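Local atomic coordinates of type II restriction enzyme AgeI (PDB entry 5DWA), a protein that recognises the double-stranded DNA sequence 5'-ACCGGT-3' and cuts it after the A, acting as a monomer that dimerizes to cleave. Residues S64-H69 / D208-R212; V169-E173 / G213-T217; R225-E229 / T244-N248. One frame throughout, in Å; residues are numbered along the deposited sequence.

Overall arrangement
Residues 208-217 form one continuous run of loop that joins contact 1 to contact 2, whose centres lie about 12 Å apart; W67 of contact 1 also packs on V169 of contact 2, NE1 to CG1 being 3.5 Å. Contact 3 follows along the chain, its centre about 10 Å from that of contact 2 and about 20 Å from that of contact 1. L215 O probably accepts a hydrogen bond from R225 NE, and E173 OE1 probably bonds to Y227 OH. Contact 2 touches nucleotides of both DNA strands, whereas the nearest atoms of contacts 1 and 3 stand about 4 Å and about 5 Å from the nucleic acid.

Contact 1 of 3, residues S64-H69 / D208-R212; sequences SDLWHH and DLVNR
N211 reaches the first turns of helix 63-78 with its amide, and an asparagine suits this place because its NH2 group can serve two acceptors at once. ND2 gives one hydrogen to S64 OG (2.9 Å) and the other to D65 OD1 (2.9 Å), both close to the amide plane. CG stands opposite the backbone N of N211 (chi1 176°), which carries the amide straight to the helix. This end is closely packed and its polar atoms are well served: N211 OD1 accepts from K200 N, while S64 OG also bonds to L197 O. The H69 side is looser. Its ring meets L209 O edge-on, CE1 to O 3.1 Å, and a water links the two segments, donating to D65 OD2 (3.0 Å), accepting from N211 N (3.0 Å) and lying 2.9 Å from H69 NE2. D65 OD2 is further paired with R243. Farther out, exposed D208 and R212 close the loop on itself through a two-nitrogen salt bridge. Beyond the contact, H69 and L209 lie against strands 2-8 and 11-16, and from the same helix L66 and W67 pack on helix 43-57.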
loop_
_atom_site.group_PDB
_atom_site.type_symbol
_atom_site.label_atom_id
_atom_site.label_comp_id
_atom_site.label_asym_id
_atom_site.label_seq_id
_atom_site.Cartn_x
_atom_site.Cartn_y
_atom_site.Cartn_z
ATOM N N SER A 64 -15.215 -3.105 14.958
ATOM C CA SER A 64 -14.066 -3.589 14.202
ATOM C C SER A 64 -14.091 -5.116 14.080
ATOM O O SER A 64 -13.716 -5.660 13.040
ATOM C CB SER A 64 -12.769 -3.121 14.854
ATOM O OG SER A 64 -11.649 -3.400 14.038
ATOM N N ASP A 65 -14.549 -5.794 15.131
ATOM C CA ASP A 65 -14.687 -7.251 15.097
ATOM C C ASP A 65 -15.822 -7.687 14.172
ATOM O O ASP A 65 -15.715 -8.711 13.505
ATOM C CB ASP A 65 -14.923 -7.816 16.506
ATOM C CG ASP A 65 -13.650 -7.896 17.329
ATOM O OD1 ASP A 65 -12.636 -7.285 16.944
ATOM O OD2 ASP A 65 -13.671 -8.575 18.375
ATOM N N LEU A 66 -16.901 -6.907 14.111
ATOM C CA LEU A 66 -17.978 -7.243 13.190
ATOM C C LEU A 66 -17.483 -7.141 11.757
ATOM O O LEU A 66 -17.838 -7.946 10.903
ATOM C CB LEU A 66 -19.190 -6.337 13.389
ATOM C CG LEU A 66 -19.957 -6.510 14.698
ATOM C CD1 LEU A 66 -21.042 -5.458 14.807
ATOM C CD2 LEU A 66 -20.561 -7.910 14.762
ATOM N N TRP A 67 -16.661 -6.136 11.488
ATOM C CA TRP A 67 -16.114 -5.978 10.149
ATOM C C TRP A 67 -15.149 -7.108 9.813
ATOM O O TRP A 67 -15.236 -7.722 8.750
ATOM C CB TRP A 67 -15.401 -4.633 10.035
ATOM C CG TRP A 67 -14.954 -4.248 8.672
ATOM C CD1 TRP A 67 -13.801 -4.612 8.040
ATOM C CD2 TRP A 67 -15.649 -3.378 7.778
ATOM N NE1 TRP A 67 -13.737 -4.020 6.793
ATOM C CE2 TRP A 67 -14.862 -3.259 6.614
ATOM C CE3 TRP A 67 -16.861 -2.678 7.858
ATOM C CZ2 TRP A 67 -15.263 -2.465 5.524
ATOM C CZ3 TRP A 67 -17.247 -1.884 6.786
ATOM C CH2 TRP A 67 -16.445 -1.783 5.632
ATOM N N HIS A 68 -14.221 -7.367 10.732
ATOM C CA HIS A 68 -13.098 -8.251 10.460
ATOM C C HIS A 68 -13.415 -9.725 10.648
ATOM O O HIS A 68 -12.966 -10.548 9.853
ATOM C CB HIS A 68 -11.909 -7.866 11.350
ATOM C CG HIS A 68 -10.692 -8.707 11.134
ATOM N ND1 HIS A 68 -10.092 -8.846 9.902
ATOM C CD2 HIS A 68 -9.964 -9.455 11.996
ATOM C CE1 HIS A 68 -9.047 -9.647 10.013
ATOM N NE2 HIS A 68 -8.947 -10.029 11.274
ATOM N N HIS A 69 -14.159 -10.064 11.700
ATOM C CA HIS A 69 -14.422 -11.473 12.003
ATOM C C HIS A 69 -15.732 -11.968 11.403
ATOM O O HIS A 69 -15.930 -13.177 11.292
ATOM C CB HIS A 69 -14.444 -11.731 13.523
ATOM C CG HIS A 69 -13.104 -11.619 14.182
ATOM N ND1 HIS A 69 -11.955 -12.139 13.632
ATOM C CD2 HIS A 69 -12.737 -11.060 15.360
ATOM C CE1 HIS A 69 -10.935 -11.899 14.433
ATOM N NE2 HIS A 69 -11.383 -11.246 15.492
ATOM N N ASP A 208 -3.095 -14.873 17.899
ATOM C CA ASP A 208 -4.278 -15.465 18.516
ATOM C C ASP A 208 -5.603 -14.916 17.989
ATOM O O ASP A 208 -6.640 -15.076 18.634
ATOM C CB ASP A 208 -4.212 -15.282 20.040
ATOM C CG ASP A 208 -4.295 -13.820 20.472
ATOM O OD1 ASP A 208 -4.380 -12.921 19.605
ATOM O OD2 ASP A 208 -4.267 -13.576 21.696
ATOM N N LEU A 209 -5.551 -14.250 16.834
ATOM C CA LEU A 209 -6.734 -13.710 16.143
ATOM C C LEU A 209 -7.477 -12.592 16.875
ATOM O O LEU A 209 -8.479 -12.095 16.373
ATOM C CB LEU A 209 -7.740 -14.823 15.828
ATOM C CG LEU A 209 -7.517 -15.626 14.546
ATOM C CD1 LEU A 209 -8.352 -16.902 14.578
ATOM C CD2 LEU A 209 -7.850 -14.802 13.303
ATOM N N VAL A 210 -7.001 -12.189 18.045
ATOM C CA VAL A 210 -7.643 -11.092 18.748
ATOM C C VAL A 210 -7.314 -9.783 18.029
ATOM O O VAL A 210 -6.158 -9.471 17.769
ATOM C CB VAL A 210 -7.213 -11.032 20.227
ATOM C CG1 VAL A 210 -7.923 -9.898 20.946
ATOM C CG2 VAL A 210 -7.537 -12.364 20.907
ATOM N N ASN A 211 -8.354 -9.026 17.712
ATOM C CA ASN A 211 -8.235 -7.838 16.881
ATOM C C ASN A 211 -7.840 -6.601 17.690
ATOM O O ASN A 211 -8.683 -5.772 18.046
ATOM C CB ASN A 211 -9.563 -7.662 16.150
ATOM C CG ASN A 211 -9.631 -6.408 15.309
ATOM O OD1 ASN A 211 -8.616 -5.883 14.856
ATOM N ND2 ASN A 211 -10.845 -5.933 15.084
ATOM N N ARG A 212 -6.544 -6.489 17.970
ATOM C CA ARG A 212 -6.044 -5.467 18.875
ATOM C C ARG A 212 -5.717 -4.157 18.170
ATOM O O ARG A 212 -5.447 -3.153 18.821
ATOM C CB ARG A 212 -4.803 -5.981 19.614
ATOM C CG ARG A 212 -5.098 -7.199 20.460
ATOM C CD ARG A 212 -3.914 -7.591 21.318
ATOM N NE ARG A 212 -4.286 -8.695 22.197
ATOM C CZ ARG A 212 -4.228 -9.977 21.846
ATOM N NH1 ARG A 212 -3.783 -10.321 20.645
ATOM N NH2 ARG A 212 -4.606 -10.919 22.701
HETATM O O HOH W 1 -11.056 -10.124 18.182
#

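Contact 2 of 3, residues V169-E173 / G213-T217; sequences VSLAE and GELGT. With nucleotides of chain D; nucleotides of chain C.
The carboxylate of E214 is the flat group here, and it turns one face to the backbone of A172. A172 N donates to E214 OE1 over 3.0 Å at 162°, coming in from above the carboxylate plane, while OE2 rests 3.4 Å from A172 CA. Water 2 lies 2.8 Å from E214 OE1, to which it probably donates, and accepts from L171 N (3.0 Å), so that one oxygen serves two successive amides of the 169-173 loop, one directly and one probably through the water. A glutamate suits the place because its chain, extended beyond CG, reaches from one loop to the backbone of the other; the side chain has two deposited conformers, however, and these bonds belong to one of them. Beside this polar pair L171 and L215 cross at about a right angle, CD1 of L171 lying 3.8 Å from CD2 of L215, and K224 of helix 223-230 touches both leucines. The other side of the 169-173 loop faces DNA. S170 OG bonds to a phosphate, and E173 lies along the backbone of chain D, its OE2 3.3 Å from C3' of DG3 of chain D and its CD 3.3 Å from OP2 of DA4 of chain D; K224 forms a salt bridge with E173. Following directly on strand 159-168 of the central mixed sheet, this is a DNA-facing loop of a PD-(D/E)XK nuclease, backed by the 213-217 loop.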
loop_
_atom_site.group_PDB
_atom_site.type_symbol
_atom_site.label_atom_id
_atom_site.label_comp_id
_atom_site.label_asym_id
_atom_site.label_seq_id
_atom_site.Cartn_x
_atom_site.Cartn_y
_atom_site.Cartn_z
ATOM N N VAL A 169 -9.970 1.187 6.884
ATOM C CA VAL A 169 -10.323 0.026 7.689
ATOM C C VAL A 169 -9.151 -0.353 8.593
ATOM O O VAL A 169 -9.324 -0.585 9.788
ATOM C CB VAL A 169 -10.700 -1.166 6.817
ATOM C CG1 VAL A 169 -10.746 -2.457 7.652
ATOM C CG2 VAL A 169 -12.025 -0.904 6.109
ATOM N N SER A 170 -7.959 -0.365 8.010
ATOM C CA SER A 170 -6.754 -0.774 8.718
ATOM C C SER A 170 -5.646 0.196 8.377
ATOM O O SER A 170 -5.618 0.747 7.282
ATOM C CB SER A 170 -6.358 -2.207 8.343
ATOM O OG SER A 170 -6.296 -2.376 6.931
ATOM N N LEU A 171 -4.720 0.389 9.310
ATOM C CA LEU A 171 -3.706 1.426 9.155
ATOM C C LEU A 171 -2.442 0.920 8.467
ATOM O O LEU A 171 -1.962 1.557 7.527
ATOM C CB LEU A 171 -3.366 2.026 10.519
ATOM C CG LEU A 171 -4.533 2.705 11.238
ATOM C CD1 LEU A 171 -4.069 3.326 12.554
ATOM C CD2 LEU A 171 -5.197 3.764 10.338
ATOM N N ALA A 172 -1.929 -0.230 8.923
ATOM C CA ALA A 172 -0.637 -0.765 8.463
ATOM C C ALA A 172 0.353 0.383 8.332
ATOM O O ALA A 172 0.452 1.201 9.240
ATOM C CB ALA A 172 -0.783 -1.525 7.145
ATOM N N GLU A 173 1.076 0.477 7.222
ATOM C CA GLU A 173 1.838 1.704 6.997
ATOM C C GLU A 173 1.168 2.528 5.914
ATOM O O GLU A 173 1.686 3.556 5.478
ATOM C CB GLU A 173 3.289 1.407 6.621
ATOM C CG GLU A 173 4.164 1.007 7.802
ATOM C CD GLU A 173 4.176 2.039 8.918
ATOM O OE1 GLU A 173 4.003 3.251 8.651
ATOM O OE2 GLU A 173 4.354 1.628 10.079
ATOM N N GLY A 213 -5.726 -4.164 16.841
ATOM C CA GLY A 213 -5.389 -2.952 16.108
ATOM C C GLY A 213 -3.903 -2.624 16.118
ATOM O O GLY A 213 -3.081 -3.424 16.569
ATOM N N GLU A 214 -3.559 -1.432 15.641
ATOM C CA GLU A 214 -2.167 -1.079 15.388
ATOM C C GLU A 214 -1.755 0.258 15.992
ATOM O O GLU A 214 -0.781 0.864 15.547
ATOM C CB GLU A 214 -1.907 -1.062 13.878
ATOM C CG GLU A 214 -2.108 -2.415 13.227
ATOM C CD GLU A 214 -1.955 -2.400 11.719
ATOM O OE1 GLU A 214 -2.943 -2.100 11.015
ATOM O OE2 GLU A 214 -0.847 -2.714 11.237
ATOM N N LEU A 215 -2.483 0.713 17.005
ATOM C CA LEU A 215 -2.205 2.012 17.596
ATOM C C LEU A 215 -1.485 1.949 18.944
ATOM O O LEU A 215 -1.172 2.985 19.519
ATOM C CB LEU A 215 -3.507 2.812 17.728
ATOM C CG LEU A 215 -3.980 3.406 16.398
ATOM C CD1 LEU A 215 -5.437 3.867 16.454
ATOM C CD2 LEU A 215 -3.060 4.570 16.011
ATOM N N GLY A 216 -1.204 0.747 19.442
ATOM C CA GLY A 216 -0.467 0.624 20.692
ATOM C C GLY A 216 -1.151 1.337 21.844
ATOM O O GLY A 216 -2.374 1.431 21.887
ATOM N N THR A 217 -0.357 1.849 22.779
ATOM C CA THR A 217 -0.885 2.565 23.933
ATOM C C THR A 217 -0.110 3.865 24.097
ATOM O O THR A 217 0.959 4.007 23.515
ATOM C CB THR A 217 -0.759 1.730 25.220
ATOM O OG1 THR A 217 0.630 1.527 25.505
ATOM C CG2 THR A 217 -1.458 0.378 25.068
ATOM P P DA D 4 8.210 0.538 8.022
ATOM O OP1 DA D 4 9.672 0.631 7.771
ATOM O OP2 DA D 4 7.421 1.759 8.293
ATOM O "O5'" DA D 4 7.531 -0.227 6.794
ATOM C "C5'" DA D 4 8.256 -1.231 6.122
ATOM C "C4'" DA D 4 7.361 -2.021 5.195
ATOM O "O4'" DA D 4 6.572 -2.960 5.954
ATOM C "C3'" DA D 4 6.357 -1.196 4.384
ATOM O "O3'" DA D 4 6.306 -1.717 3.098
ATOM C "C2'" DA D 4 5.039 -1.473 5.096
ATOM C "C1'" DA D 4 5.269 -2.926 5.445
ATOM N N9 DA D 4 4.363 -3.463 6.431
ATOM C C8 DA D 4 3.499 -2.776 7.233
ATOM N N7 DA D 4 2.803 -3.543 8.033
ATOM C C5 DA D 4 3.249 -4.825 7.724
ATOM C C6 DA D 4 2.899 -6.099 8.207
ATOM N N6 DA D 4 1.989 -6.303 9.160
ATOM N N1 DA D 4 3.536 -7.161 7.678
ATOM C C2 DA D 4 4.448 -6.962 6.725
ATOM N N3 DA D 4 4.857 -5.818 6.190
ATOM C C4 DA D 4 4.209 -4.783 6.740
ATOM P P DG D 3 4.786 -0.454 14.242
ATOM O OP1 DG D 3 5.234 0.655 15.116
ATOM O OP2 DG D 3 3.347 -0.695 14.032
ATOM O "O5'" DG D 3 5.486 -0.303 12.809
ATOM C "C5'" DG D 3 6.898 -0.192 12.743
ATOM C "C4'" DG D 3 7.477 -0.888 11.517
ATOM O "O4'" DG D 3 7.219 -2.319 11.559
ATOM C "C3'" DG D 3 6.961 -0.414 10.166
ATOM O "O3'" DG D 3 8.053 -0.492 9.238
ATOM C "C2'" DG D 3 5.875 -1.450 9.850
ATOM C "C1'" DG D 3 6.535 -2.715 10.381
ATOM N N9 DG D 3 5.616 -3.790 10.756
ATOM C C8 DG D 3 4.513 -3.695 11.570
ATOM N N7 DG D 3 3.916 -4.841 11.771
ATOM C C5 DG D 3 4.698 -5.761 11.075
ATOM C C6 DG D 3 4.560 -7.167 10.935
ATOM O O6 DG D 3 3.695 -7.904 11.411
ATOM N N1 DG D 3 5.561 -7.708 10.143
ATOM C C2 DG D 3 6.577 -6.994 9.565
ATOM N N2 DG D 3 7.452 -7.696 8.833
ATOM N N3 DG D 3 6.720 -5.677 9.689
ATOM C C4 DG D 3 5.754 -5.135 10.461
ATOM P P DC C 6 -8.000 0.530 2.395
ATOM O OP1 DC C 6 -9.009 0.886 3.379
ATOM O OP2 DC C 6 -6.675 1.171 2.345
ATOM O "O5'" DC C 6 -7.764 -1.041 2.551
ATOM C "C5'" DC C 6 -8.855 -1.909 2.475
ATOM C "C4'" DC C 6 -8.359 -3.334 2.500
ATOM O "O4'" DC C 6 -7.451 -3.555 1.401
ATOM C "C3'" DC C 6 -7.620 -3.749 3.760
ATOM O "O3'" DC C 6 -8.010 -5.054 4.071
ATOM C "C2'" DC C 6 -6.143 -3.693 3.346
ATOM C "C1'" DC C 6 -6.212 -4.058 1.870
ATOM N N1 DC C 6 -5.167 -3.427 1.042
ATOM C C2 DC C 6 -4.317 -4.206 0.249
ATOM O O2 DC C 6 -4.401 -5.439 0.284
ATOM N N3 DC C 6 -3.396 -3.581 -0.525
ATOM C C4 DC C 6 -3.335 -2.253 -0.549
ATOM N N4 DC C 6 -2.407 -1.685 -1.321
ATOM C C5 DC C 6 -4.213 -1.449 0.222
ATOM C C6 DC C 6 -5.107 -2.065 0.989
HETATM O O HOH W 2 -5.220 -0.837 12.054
#

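Contact 3 of 3, residues R225-E229 / T244-N248; sequences RNYIE and TSPSN
R225 and E229 stand one turn apart on helix 223-230, and their torsions send both side chains toward S245 and S247. In R225 CG lies opposite the backbone N (chi1 -178°), and the chain then runs out straight until it bends at chi3 (-66°), which brings the guanidinium edge to the loop. E229 has CG opposite its own carbonyl carbon and an extended chain beyond, so that its carboxylate comes alongside R225 and next to S247. NH2 of R225 points at S245 O at 164°, in the guanidinium plane, and NH1 adds a weak bond to the same oxygen (3.1 Å). The NH2 distance to S245 O, 2.5 Å, is very short, and since R225 has two deposited conformers its exact value is doubtful. NH1 also forms a salt bridge with E229 OE2 (2.8 Å). S247 OG donates to E229 OE2 from the opposite face of the carboxylate, while taking a hydrogen from I257 N; a serine suits the place because its hydroxyl can do both. Water 3 accepts from S245 N (2.8 Å) and weakly from R225 NH2, and water 4 accepts from N248 N (2.9 Å) and weakly donates to E229 OE1. R225 NE, on another edge of the guanidinium, probably bonds to L215 O, tying the helix to the 213-217 loop as well. With E229 replaced by an alanine the carboxylate is gone, and R225 NH1 would probably lose its counter-charge and the S247 hydroxyl its acceptor, though S245 O would still hold NH2. With an arginine NH and a hydroxyl meeting OE2, the carboxylate is likely to stay ionised, and the helix is joined to the 244-248 loop through charge and hydrogen bonds far more than through apolar packing.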
loop_
_atom_site.group_PDB
_atom_site.type_symbol
_atom_site.label_atom_id
_atom_site.label_comp_id
_atom_site.label_asym_id
_atom_site.label_seq_id
_atom_site.Cartn_x
_atom_site.Cartn_y
_atom_site.Cartn_z
ATOM N N ARG A 225 0.625 5.784 16.298
ATOM C CA ARG A 225 0.153 6.646 17.373
ATOM C C ARG A 225 1.036 7.889 17.459
ATOM O O ARG A 225 0.555 8.981 17.756
ATOM C CB ARG A 225 0.133 5.918 18.717
ATOM C CG ARG A 225 -0.404 6.785 19.851
ATOM C CD ARG A 225 -0.542 6.013 21.150
ATOM N NE ARG A 225 -1.562 4.976 21.063
ATOM C CZ ARG A 225 -2.830 5.139 21.430
ATOM N NH1 ARG A 225 -3.247 6.308 21.907
ATOM N NH2 ARG A 225 -3.684 4.135 21.307
ATOM N N ASN A 226 2.323 7.715 17.178
ATOM C CA ASN A 226 3.257 8.836 17.162
ATOM C C ASN A 226 2.911 9.851 16.067
ATOM O O ASN A 226 3.081 11.046 16.265
ATOM C CB ASN A 226 4.701 8.338 16.983
ATOM C CG ASN A 226 5.242 7.636 18.221
ATOM O OD1 ASN A 226 4.812 7.911 19.342
ATOM N ND2 ASN A 226 6.196 6.735 18.023
ATOM N N TYR A 227 2.424 9.374 14.921
ATOM C CA TYR A 227 1.986 10.271 13.846
ATOM C C TYR A 227 0.944 11.255 14.362
ATOM O O TYR A 227 0.969 12.446 14.041
ATOM C CB TYR A 227 1.380 9.492 12.669
ATOM C CG TYR A 227 2.299 8.537 11.932
ATOM C CD1 TYR A 227 3.672 8.738 11.883
ATOM C CD2 TYR A 227 1.776 7.431 11.269
ATOM C CE1 TYR A 227 4.500 7.858 11.200
ATOM C CE2 TYR A 227 2.594 6.547 10.588
ATOM C CZ TYR A 227 3.954 6.766 10.555
ATOM O OH TYR A 227 4.772 5.886 9.878
ATOM N N ILE A 228 0.010 10.733 15.152
ATOM C CA ILE A 228 -1.113 11.501 15.658
ATOM C C ILE A 228 -0.776 12.314 16.902
ATOM O O ILE A 228 -0.900 13.545 16.911
ATOM C CB ILE A 228 -2.295 10.568 15.981
ATOM C CG1 ILE A 228 -2.750 9.844 14.713
ATOM C CG2 ILE A 228 -3.448 11.341 16.604
ATOM C CD1 ILE A 228 -3.426 8.501 14.975
ATOM N N GLU A 229 -0.347 11.623 17.951
ATOM C CA GLU A 229 -0.135 12.254 19.246
ATOM C C GLU A 229 1.170 13.038 19.307
ATOM O O GLU A 229 1.281 14.005 20.055
ATOM C CB GLU A 229 -0.163 11.196 20.356
ATOM C CG GLU A 229 -1.499 10.464 20.461
ATOM C CD GLU A 229 -1.548 9.496 21.625
ATOM O OE1 GLU A 229 -0.486 9.233 22.228
ATOM O OE2 GLU A 229 -2.649 9.005 21.940
ATOM N N THR A 244 -8.906 -0.212 20.817
ATOM C CA THR A 244 -7.983 0.893 20.634
ATOM C C THR A 244 -7.879 1.671 21.938
ATOM O O THR A 244 -8.896 1.974 22.561
ATOM C CB THR A 244 -8.441 1.851 19.508
ATOM O OG1 THR A 244 -8.594 1.123 18.280
ATOM C CG2 THR A 244 -7.435 2.979 19.320
ATOM N N SER A 245 -6.655 1.974 22.359
ATOM C CA SER A 245 -6.467 2.798 23.543
ATOM C C SER A 245 -6.628 4.263 23.174
ATOM O O SER A 245 -5.950 4.752 22.275
ATOM C CB SER A 245 -5.094 2.560 24.169
ATOM O OG SER A 245 -4.983 1.227 24.633
ATOM N N PRO A 246 -7.533 4.963 23.865
ATOM C CA PRO A 246 -7.678 6.396 23.603
ATOM C C PRO A 246 -6.466 7.175 24.082
ATOM O O PRO A 246 -5.679 6.690 24.896
ATOM C CB PRO A 246 -8.927 6.778 24.401
ATOM C CG PRO A 246 -9.043 5.728 25.454
ATOM C CD PRO A 246 -8.534 4.471 24.826
ATOM N N SER A 247 -6.316 8.382 23.556
ATOM C CA SER A 247 -5.276 9.283 24.015
ATOM C C SER A 247 -5.495 9.662 25.474
ATOM O O SER A 247 -6.631 9.699 25.945
ATOM C CB SER A 247 -5.253 10.541 23.150
ATOM O OG SER A 247 -4.855 10.237 21.827
ATOM N N ASN A 248 -4.405 9.949 26.180
ATOM C CA ASN A 248 -4.503 10.586 27.487
ATOM C C ASN A 248 -5.096 11.988 27.337
ATOM O O ASN A 248 -5.300 12.466 26.219
ATOM C CB ASN A 248 -3.131 10.654 28.163
ATOM C CG ASN A 248 -2.575 9.282 28.494
ATOM O OD1 ASN A 248 -3.321 8.352 28.792
ATOM N ND2 ASN A 248 -1.255 9.153 28.444
HETATM O O HOH W 3 -4.590 1.101 20.623
HETATM O O HOH W 4 -1.801 9.748 24.936
#